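PDB 2JEP: xyloglucanase from Paenibacillus pabuli, which probably hydrolyses the backbone of xyloglucan, a plant cell-wall polysaccharide, as an endo-acting enzyme of glycoside hydrolase family 5. Local coordinates for residues N57-E62 against L93-S98; Y102-A107 against K158-Q163. One frame throughout, in Å; residues are numbered along the deposited sequence.

Contact 1 of 2, residues N57-E62 against L93-S98; sequences NGTPNE and LNNIGS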
ATOM      1  N   ASN A  57       5.214  14.256 -16.035  1.00 19.83           N
ATOM      2  CA  ASN A  57       4.273  14.949 -16.921  1.00 21.58           C
ATOM      3  C   ASN A  57       3.179  14.043 -17.506  1.00 20.52           C
ATOM      4  O   ASN A  57       2.825  14.069 -18.707  1.00 21.02           O
ATOM      5  CB  ASN A  57       4.975  15.855 -17.946  1.00 23.40           C
ATOM      6  CG  ASN A  57       5.912  15.120 -18.871  1.00 27.59           C
ATOM      7  OD1 ASN A  57       7.060  15.561 -19.093  1.00 34.13           O
ATOM      8  ND2 ASN A  57       5.449  14.013 -19.433  1.00 32.42           N
ATOM      9  N   GLY A  58       2.626  13.255 -16.592  1.00 19.17           N
ATOM     10  CA  GLY A  58       1.468  12.464 -16.878  1.00 16.93           C
ATOM     11  C   GLY A  58       1.631  11.076 -17.463  1.00 14.72           C
ATOM     12  O   GLY A  58       0.636  10.362 -17.567  1.00 14.92           O
ATOM     13  N   THR A  59       2.834  10.653 -17.840  1.00 14.15           N
ATOM     14  CA  THR A  59       3.010   9.329 -18.441  1.00 15.42           C
ATOM     15  C   THR A  59       3.770   8.390 -17.516  1.00 14.60           C
ATOM     16  O   THR A  59       4.906   8.680 -17.137  1.00 15.18           O
ATOM     17  CB  THR A  59       3.714   9.358 -19.812  1.00 16.96           C
ATOM     18  OG1 THR A  59       2.904  10.099 -20.743  1.00 20.34           O
ATOM     19  CG2 THR A  59       3.899   7.943 -20.344  1.00 19.40           C
ATOM     20  N   PRO A  60       3.129   7.284 -17.116  1.00 13.42           N
ATOM     21  CA  PRO A  60       3.845   6.348 -16.244  1.00 13.03           C
ATOM     22  C   PRO A  60       5.065   5.752 -16.948  1.00 13.57           C
ATOM     23  O   PRO A  60       5.056   5.544 -18.156  1.00 14.41           O
ATOM     24  CB  PRO A  60       2.820   5.253 -15.976  1.00 14.15           C
ATOM     25  CG  PRO A  60       1.512   5.822 -16.318  1.00 14.18           C
ATOM     26  CD  PRO A  60       1.754   6.835 -17.377  1.00 13.90           C
ATOM     27  N   ASN A  61       6.102   5.472 -16.185  1.00 12.95           N
ATOM     28  CA  ASN A  61       7.326   4.887 -16.723  1.00 13.31           C
ATOM     29  C   ASN A  61       8.112   4.407 -15.526  1.00 11.56           C
ATOM     30  O   ASN A  61       8.444   5.197 -14.642  1.00 11.14           O
ATOM     31  CB  ASN A  61       8.068   5.951 -17.540  1.00 14.92           C
ATOM     32  CG  ASN A  61       9.395   5.481 -18.094  1.00 17.55           C
ATOM     33  OD1 ASN A  61      10.120   4.726 -17.446  1.00 18.73           O
ATOM     34  ND2 ASN A  61       9.727   5.931 -19.293  1.00 19.51           N
ATOM     35  N   GLU A  62       8.340   3.099 -15.474  1.00 11.17           N
ATOM     36  CA  GLU A  62       8.899   2.504 -14.277  1.00 10.36           C
ATOM     37  C   GLU A  62      10.337   2.907 -13.975  1.00 10.13           C
ATOM     38  O   GLU A  62      10.816   2.640 -12.868  1.00  9.15           O
ATOM     39  CB  GLU A  62       8.782   0.979 -14.298  1.00 10.64           C
ATOM     40  CG  GLU A  62       9.749   0.277 -15.204  1.00 10.95           C
ATOM     41  CD  GLU A  62       9.356  -1.126 -15.478  1.00  9.06           C
ATOM     42  OE1 GLU A  62       8.479  -1.338 -16.366  1.00 11.04           O
ATOM     43  OE2 GLU A  62       9.891  -2.023 -14.795  1.00  9.71           O
ATOM     44  N   LEU A  93      -2.830   7.130 -15.396  1.00  8.41           N
ATOM     45  CA  LEU A  93      -2.649   8.515 -15.836  1.00  9.47           C
ATOM     46  C   LEU A  93      -2.911   8.625 -17.360  1.00 10.53           C
ATOM     47  O   LEU A  93      -3.967   8.178 -17.830  1.00 10.44           O
ATOM     48  CB  LEU A  93      -1.290   9.054 -15.381  1.00  9.53           C
ATOM     49  CG  LEU A  93      -1.040   9.055 -13.870  1.00  9.82           C
ATOM     50  CD1 LEU A  93       0.427   9.341 -13.551  1.00 10.24           C
ATOM     51  CD2 LEU A  93      -1.932  10.054 -13.195  1.00 10.99           C
ATOM     52  N   ASN A  94      -1.967   9.175 -18.131  1.00 10.65           N
ATOM     53  CA  ASN A  94      -2.298   9.435 -19.522  0.50 11.08           C
ATOM     54  C   ASN A  94      -2.250   8.149 -20.389  1.00 11.65           C
ATOM     55  O   ASN A  94      -2.563   8.216 -21.584  1.00 14.01           O
ATOM     56  CB  ASN A  94      -1.471  10.620 -20.091  0.50 10.23           C
ATOM     57  CG  ASN A  94      -1.781  12.000 -19.418  0.50 12.05           C
ATOM     58  OD1 ASN A  94      -2.834  12.214 -18.792  0.50 14.52           O
ATOM     59  ND2 ASN A  94      -0.860  12.950 -19.591  0.50 14.67           N
ATOM     60  N   ASN A  95      -1.933   7.000 -19.797  0.50 10.80           N
ATOM     61  CA  ASN A  95      -2.136   5.728 -20.474  0.50 10.42           C
ATOM     62  C   ASN A  95      -3.596   5.285 -20.502  0.50 10.49           C
ATOM     63  O   ASN A  95      -3.891   4.238 -21.064  0.50 10.55           O
ATOM     64  CB  ASN A  95      -1.254   4.625 -19.890  0.50 10.35           C
ATOM     65  CG  ASN A  95       0.201   4.834 -20.202  0.50  9.98           C
ATOM     66  OD1 ASN A  95       0.566   5.734 -20.967  0.50  9.76           O
ATOM     67  ND2 ASN A  95       1.044   3.958 -19.661  0.50  9.68           N
ATOM     68  N   ILE A  96      -4.491   6.081 -19.912  1.00 10.67           N
ATOM     69  CA  ILE A  96      -5.929   5.880 -20.044  1.00 10.70           C
ATOM     70  C   ILE A  96      -6.377   6.777 -21.187  1.00 11.62           C
ATOM     71  O   ILE A  96      -6.135   7.981 -21.154  1.00 13.00           O
ATOM     72  CB  ILE A  96      -6.695   6.257 -18.775  1.00 10.16           C
ATOM     73  CG1 ILE A  96      -6.131   5.514 -17.561  1.00  9.62           C
ATOM     74  CG2 ILE A  96      -8.165   5.963 -18.976  1.00  9.81           C
ATOM     75  CD1 ILE A  96      -6.552   6.140 -16.253  1.00 10.10           C
ATOM     76  N   GLY A  97      -7.057   6.187 -22.152  1.00 11.76           N
ATOM     77  CA  GLY A  97      -7.545   6.940 -23.313  1.00 12.75           C
ATOM     78  C   GLY A  97      -8.786   7.768 -23.025  1.00 14.14           C
ATOM     79  O   GLY A  97      -9.237   7.920 -21.884  1.00 13.68           O
ATOM     80  N   SER A  98      -9.361   8.291 -24.092  1.00 16.52           N
ATOM     81  CA  SER A  98     -10.433   9.274 -23.950  1.00 17.92           C
ATOM     82  C   SER A  98     -11.750   8.594 -23.619  1.00 17.04           C
ATOM     83  O   SER A  98     -11.941   7.389 -23.840  1.00 15.47           O
ATOM     84  CB  SER A  98     -10.564  10.068 -25.250  1.00 19.22           C
ATOM     85  OG  SER A  98     -10.934   9.176 -26.260  1.00 23.71           O
TER
HETATM   86  O   HOH W   1       1.544  12.297 -20.621  1.00 35.39           O
HETATM   87  O   HOH W   2       3.776   3.524 -19.758  1.00 25.82           O
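Gly58 and Asn94 share the one direct hydrogen bond between these segments: Asn94 N donates to Gly58 O over 2.9 Å, with an N-H...O angle of 158°. Leu93 CB also lies against this oxygen, 3.2 Å away. Gly58 also satisfies a backbone demand, because at its positive phi of 88° a beta carbon would be jammed against the preceding carbonyl oxygen.

Water carries the rest of the polar link. One molecule donates to Asn57 O and accepts from Asn94 ND2 at 2.7 Å, while Thr59 OG1 lies 2.6 Å from it. A second joins Asn95 ND2, 2.8 Å away, to Pro60 O. Both asparagine side chains are modelled in two conformers; these bridges, and the packing of the Asn95 amide on Pro60, hold for the one described.

Apolar contact centres on the proline ring. Pro60 CD approaches Leu93 CB at 4.3 Å and sits over the flat face of the Asn95 amide, 3.7 Å from Asn95 ND2. Asn95 CG lies anti to its carbonyl carbon (chi1 -69°), which swings the amide in toward Pro60. Trp108 of helix 106-120 touches both Pro60 and Asn95.

Asn57-Gly58 forms the type I' turn of a two-residue beta-hairpin between strands 55-56 and 59-60. Here that hairpin, in the loop after the first barrel strand, docks on the loop after the second, at the C-terminal rim of a (beta/alpha)8 barrel.

Contact 2 of 2, residues Y102-A107 against K158-Q163; sequences YTINAA and KKVWQQ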
ATOM      1  N   TYR A 102     -12.314   4.892 -22.316  1.00 12.22           N
ATOM      2  CA  TYR A 102     -11.183   5.026 -21.381  1.00 10.76           C
ATOM      3  C   TYR A 102     -10.230   3.841 -21.497  1.00 10.79           C
ATOM      4  O   TYR A 102      -9.796   3.280 -20.494  1.00 10.36           O
ATOM      5  CB  TYR A 102     -11.691   5.200 -19.955  1.00 10.65           C
ATOM      6  CG  TYR A 102     -12.476   6.467 -19.716  1.00 10.46           C
ATOM      7  CD1 TYR A 102     -11.856   7.704 -19.720  1.00 10.38           C
ATOM      8  CD2 TYR A 102     -13.830   6.421 -19.434  1.00 11.66           C
ATOM      9  CE1 TYR A 102     -12.550   8.873 -19.448  1.00 11.19           C
ATOM     10  CE2 TYR A 102     -14.539   7.588 -19.175  1.00 11.30           C
ATOM     11  CZ  TYR A 102     -13.889   8.800 -19.159  1.00 11.29           C
ATOM     12  OH  TYR A 102     -14.587   9.953 -18.865  1.00 13.97           O
ATOM     13  N   THR A 103      -9.907   3.468 -22.725  1.00 11.05           N
ATOM     14  CA  THR A 103      -9.098   2.285 -22.977  1.00 11.45           C
ATOM     15  C   THR A 103      -7.676   2.490 -22.475  1.00 10.82           C
ATOM     16  O   THR A 103      -7.035   3.468 -22.796  1.00 11.77           O
ATOM     17  CB  THR A 103      -9.056   1.966 -24.479  1.00 12.42           C
ATOM     18  OG1 THR A 103     -10.402   1.791 -24.935  1.00 15.30           O
ATOM     19  CG2 THR A 103      -8.208   0.708 -24.779  1.00 12.92           C
ATOM     20  N   ILE A 104      -7.205   1.542 -21.675  1.00 10.23           N
ATOM     21  CA  ILE A 104      -5.833   1.558 -21.178  1.00 10.23           C
ATOM     22  C   ILE A 104      -4.887   1.016 -22.245  1.00 11.20           C
ATOM     23  O   ILE A 104      -5.133  -0.039 -22.824  1.00 11.12           O
ATOM     24  CB  ILE A 104      -5.690   0.702 -19.896  1.00  9.93           C
ATOM     25  CG1 ILE A 104      -6.645   1.188 -18.802  1.00 10.13           C
ATOM     26  CG2 ILE A 104      -4.236   0.722 -19.380  1.00 10.47           C
ATOM     27  CD1 ILE A 104      -6.736   0.230 -17.647  1.00 11.03           C
ATOM     28  N   ASN A 105      -3.787   1.741 -22.432  1.00 11.28           N
ATOM     29  CA  ASN A 105      -2.736   1.307 -23.379  0.50 12.60           C
ATOM     30  C   ASN A 105      -2.422  -0.162 -23.143  1.00 11.43           C
ATOM     31  O   ASN A 105      -2.088  -0.595 -22.044  1.00 11.27           O
ATOM     32  CB  ASN A 105      -1.420   2.080 -23.231  0.50 13.59           C
ATOM     33  CG  ASN A 105      -1.418   3.423 -23.928  0.50 15.36           C
ATOM     34  OD1 ASN A 105      -0.426   4.149 -23.865  0.50 18.72           O
ATOM     35  ND2 ASN A 105      -2.510   3.767 -24.592  0.50 19.04           N
ATOM     36  N   ALA A 106      -2.527  -0.962 -24.187  1.00 11.11           N
ATOM     37  CA  ALA A 106      -2.374  -2.411 -24.091  1.00 10.57           C
ATOM     38  C   ALA A 106      -0.964  -2.806 -23.642  1.00 10.32           C
ATOM     39  O   ALA A 106      -0.793  -3.717 -22.857  1.00 10.62           O
ATOM     40  CB  ALA A 106      -2.730  -3.091 -25.436  1.00 13.16           C
ATOM     41  N   ALA A 107       0.054  -2.094 -24.137  1.00  9.60           N
ATOM     42  CA  ALA A 107       1.431  -2.387 -23.761  1.00  9.09           C
ATOM     43  C   ALA A 107       1.655  -2.167 -22.275  1.00  8.81           C
ATOM     44  O   ALA A 107       2.451  -2.870 -21.662  1.00  8.73           O
ATOM     45  CB  ALA A 107       2.406  -1.540 -24.599  1.00  9.82           C
ATOM     46  N   LYS A 158     -14.660   3.245 -13.065  1.00  8.19           N
ATOM     47  CA  LYS A 158     -15.312   2.000 -13.398  1.00  8.97           C
ATOM     48  C   LYS A 158     -14.668   1.337 -14.615  1.00  9.04           C
ATOM     49  O   LYS A 158     -14.350   0.149 -14.598  1.00  8.85           O
ATOM     50  CB  LYS A 158     -16.814   2.233 -13.627  1.00  9.54           C
ATOM     51  CG  LYS A 158     -17.596   0.977 -14.088  1.00 11.12           C
ATOM     52  CD  LYS A 158     -19.023   1.374 -14.445  1.00 15.26           C
ATOM     53  CE  LYS A 158     -19.825   0.313 -15.130  1.00 21.32           C
ATOM     54  NZ  LYS A 158     -21.136   0.926 -15.502  1.00 25.82           N
ATOM     55  N   LYS A 159     -14.526   2.090 -15.706  1.00  8.99           N
ATOM     56  CA  LYS A 159     -13.999   1.505 -16.937  1.00  9.81           C
ATOM     57  C   LYS A 159     -12.550   1.039 -16.774  1.00  9.55           C
ATOM     58  O   LYS A 159     -12.169  -0.001 -17.330  1.00  9.88           O
ATOM     59  CB  LYS A 159     -14.124   2.512 -18.092  1.00 11.20           C
ATOM     60  CG  LYS A 159     -15.553   2.782 -18.540  1.00 13.31           C
ATOM     61  CD  LYS A 159     -16.184   1.543 -19.199  1.00 18.04           C
ATOM     62  CE  LYS A 159     -17.447   1.852 -19.997  1.00 20.75           C
ATOM     63  NZ  LYS A 159     -17.877   0.589 -20.703  1.00 25.94           N
ATOM     64  N   VAL A 160     -11.749   1.802 -16.016  1.00  8.71           N
ATOM     65  CA  VAL A 160     -10.367   1.427 -15.757  1.00  8.89           C
ATOM     66  C   VAL A 160     -10.333   0.132 -14.948  1.00  8.52           C
ATOM     67  O   VAL A 160      -9.640  -0.811 -15.332  1.00  8.72           O
ATOM     68  CB  VAL A 160      -9.623   2.592 -15.090  1.00  8.92           C
ATOM     69  CG1 VAL A 160      -8.275   2.146 -14.508  1.00 10.38           C
ATOM     70  CG2 VAL A 160      -9.451   3.707 -16.111  1.00 10.33           C
ATOM     71  N   TRP A 161     -11.098   0.039 -13.845  1.00  8.26           N
ATOM     72  CA  TRP A 161     -11.072  -1.216 -13.088  1.00  7.91           C
ATOM     73  C   TRP A 161     -11.661  -2.384 -13.853  1.00  8.23           C
ATOM     74  O   TRP A 161     -11.222  -3.514 -13.672  1.00  8.90           O
ATOM     75  CB  TRP A 161     -11.713  -1.083 -11.697  1.00  8.32           C
ATOM     76  CG  TRP A 161     -10.688  -0.756 -10.671  1.00  8.36           C
ATOM     77  CD1 TRP A 161     -10.577   0.387  -9.915  1.00  8.78           C
ATOM     78  CD2 TRP A 161      -9.593  -1.595 -10.280  1.00  7.99           C
ATOM     79  NE1 TRP A 161      -9.494   0.291  -9.099  1.00  9.06           N
ATOM     80  CE2 TRP A 161      -8.865  -0.908  -9.300  1.00  7.64           C
ATOM     81  CE3 TRP A 161      -9.179  -2.879 -10.644  1.00  8.47           C
ATOM     82  CZ2 TRP A 161      -7.728  -1.451  -8.708  1.00  8.80           C
ATOM     83  CZ3 TRP A 161      -8.051  -3.398 -10.055  1.00  9.27           C
ATOM     84  CH2 TRP A 161      -7.336  -2.678  -9.113  1.00  8.57           C
ATOM     85  N   GLN A 162     -12.632  -2.120 -14.730  1.00  8.52           N
ATOM     86  CA  GLN A 162     -13.160  -3.220 -15.553  1.00 10.46           C
ATOM     87  C   GLN A 162     -12.020  -3.855 -16.335  1.00  9.50           C
ATOM     88  O   GLN A 162     -11.910  -5.088 -16.428  1.00  9.63           O
ATOM     89  CB  GLN A 162     -14.198  -2.708 -16.550  1.00 11.28           C
ATOM     90  CG  GLN A 162     -15.584  -2.472 -16.055  1.00 16.00           C
ATOM     91  CD  GLN A 162     -16.518  -2.035 -17.179  1.00 15.53           C
ATOM     92  OE1 GLN A 162     -16.082  -1.802 -18.296  1.00 19.27           O
ATOM     93  NE2 GLN A 162     -17.805  -1.918 -16.876  1.00 20.97           N
ATOM     94  N   GLN A 163     -11.207  -3.009 -16.946  1.00  8.87           N
ATOM     95  CA  GLN A 163     -10.096  -3.488 -17.779  1.00  8.77           C
ATOM     96  C   GLN A 163      -8.994  -4.162 -16.987  1.00  8.99           C
ATOM     97  O   GLN A 163      -8.474  -5.193 -17.396  1.00 10.42           O
ATOM     98  CB  GLN A 163      -9.527  -2.324 -18.581  1.00  9.40           C
ATOM     99  CG  GLN A 163     -10.478  -1.768 -19.609  1.00  9.63           C
ATOM    100  CD  GLN A 163      -9.949  -0.503 -20.189  1.00 10.43           C
ATOM    101  OE1 GLN A 163      -9.054  -0.530 -21.044  1.00 11.45           O
ATOM    102  NE2 GLN A 163     -10.455   0.624 -19.712  1.00 10.70           N
TER
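With CG anti to its own carbonyl carbon (chi1 -66°) and the chain extended beyond, Gln163 reaches off its helix towards the backbone of Tyr102 and Ile104. A chi3 of 78° then turns the terminal amide so that both its ends are used. OE1 accepts from Ile104 N at 2.8 Å in an almost straight bond (174°), the donor being only slightly tilted from the carbonyl plane. NE2 donates to Tyr102 O, also at 2.8 Å; the acceptor lies in the plane of the glutamine amide, although NE2 itself stands above the plane of the tyrosine carbonyl.

The other hydrogen of NE2 goes back to the helix, to Lys159 O at 3.0 Å. These three bonds together fix the rotation of the amide; Gln163 N simply shares Lys159 O from its other face. Were an alanine here, Tyr102 O and Ile104 N would probably lose their mates and the loop could shift against the helix.

Hydrocarbon packing flanks the polar link. Ile104 CD1 rests on Val160 CG1 at 4.0 Å and on Gln163 CB at 3.9 Å. Beside them the side chains of Tyr102 and Lys159 cross at about a right angle, with Lys159 CG at the ring edge, 4.1 Å from Tyr102 CD2.

The contact thus ties the lead-in of helix 106-120 to helix 150-167, the next helix round the barrel. Ile104 also touches Ile164, and Trp161, whose CB points away from this loop, packs against Phe177 of strand 175-178 and Phe206 of helix 193-211.

How the contacts relate
Contacts 1 and 2 illustrate how successive loops and helices of a barrel are braced in series: their centres lie 12 Å apart, and one loop, between strand 85-88 and helix 106-120, supplies a segment to each. Within it the chain doubles back, with probable hydrogen bonds from Gly97 N to Thr103 O and from Asn105 N to Asn95 O, each 2.8 Å. Ile96 takes no part in contact 1, yet it touches both Tyr102 and Val160 of contact 2. Contact 1 joins the loops after the first two barrel strands, on the side where family 5 enzymes hold their active site. As a separate landmark, a bound calcium ion lies about 14 Å from the side chain of Leu93.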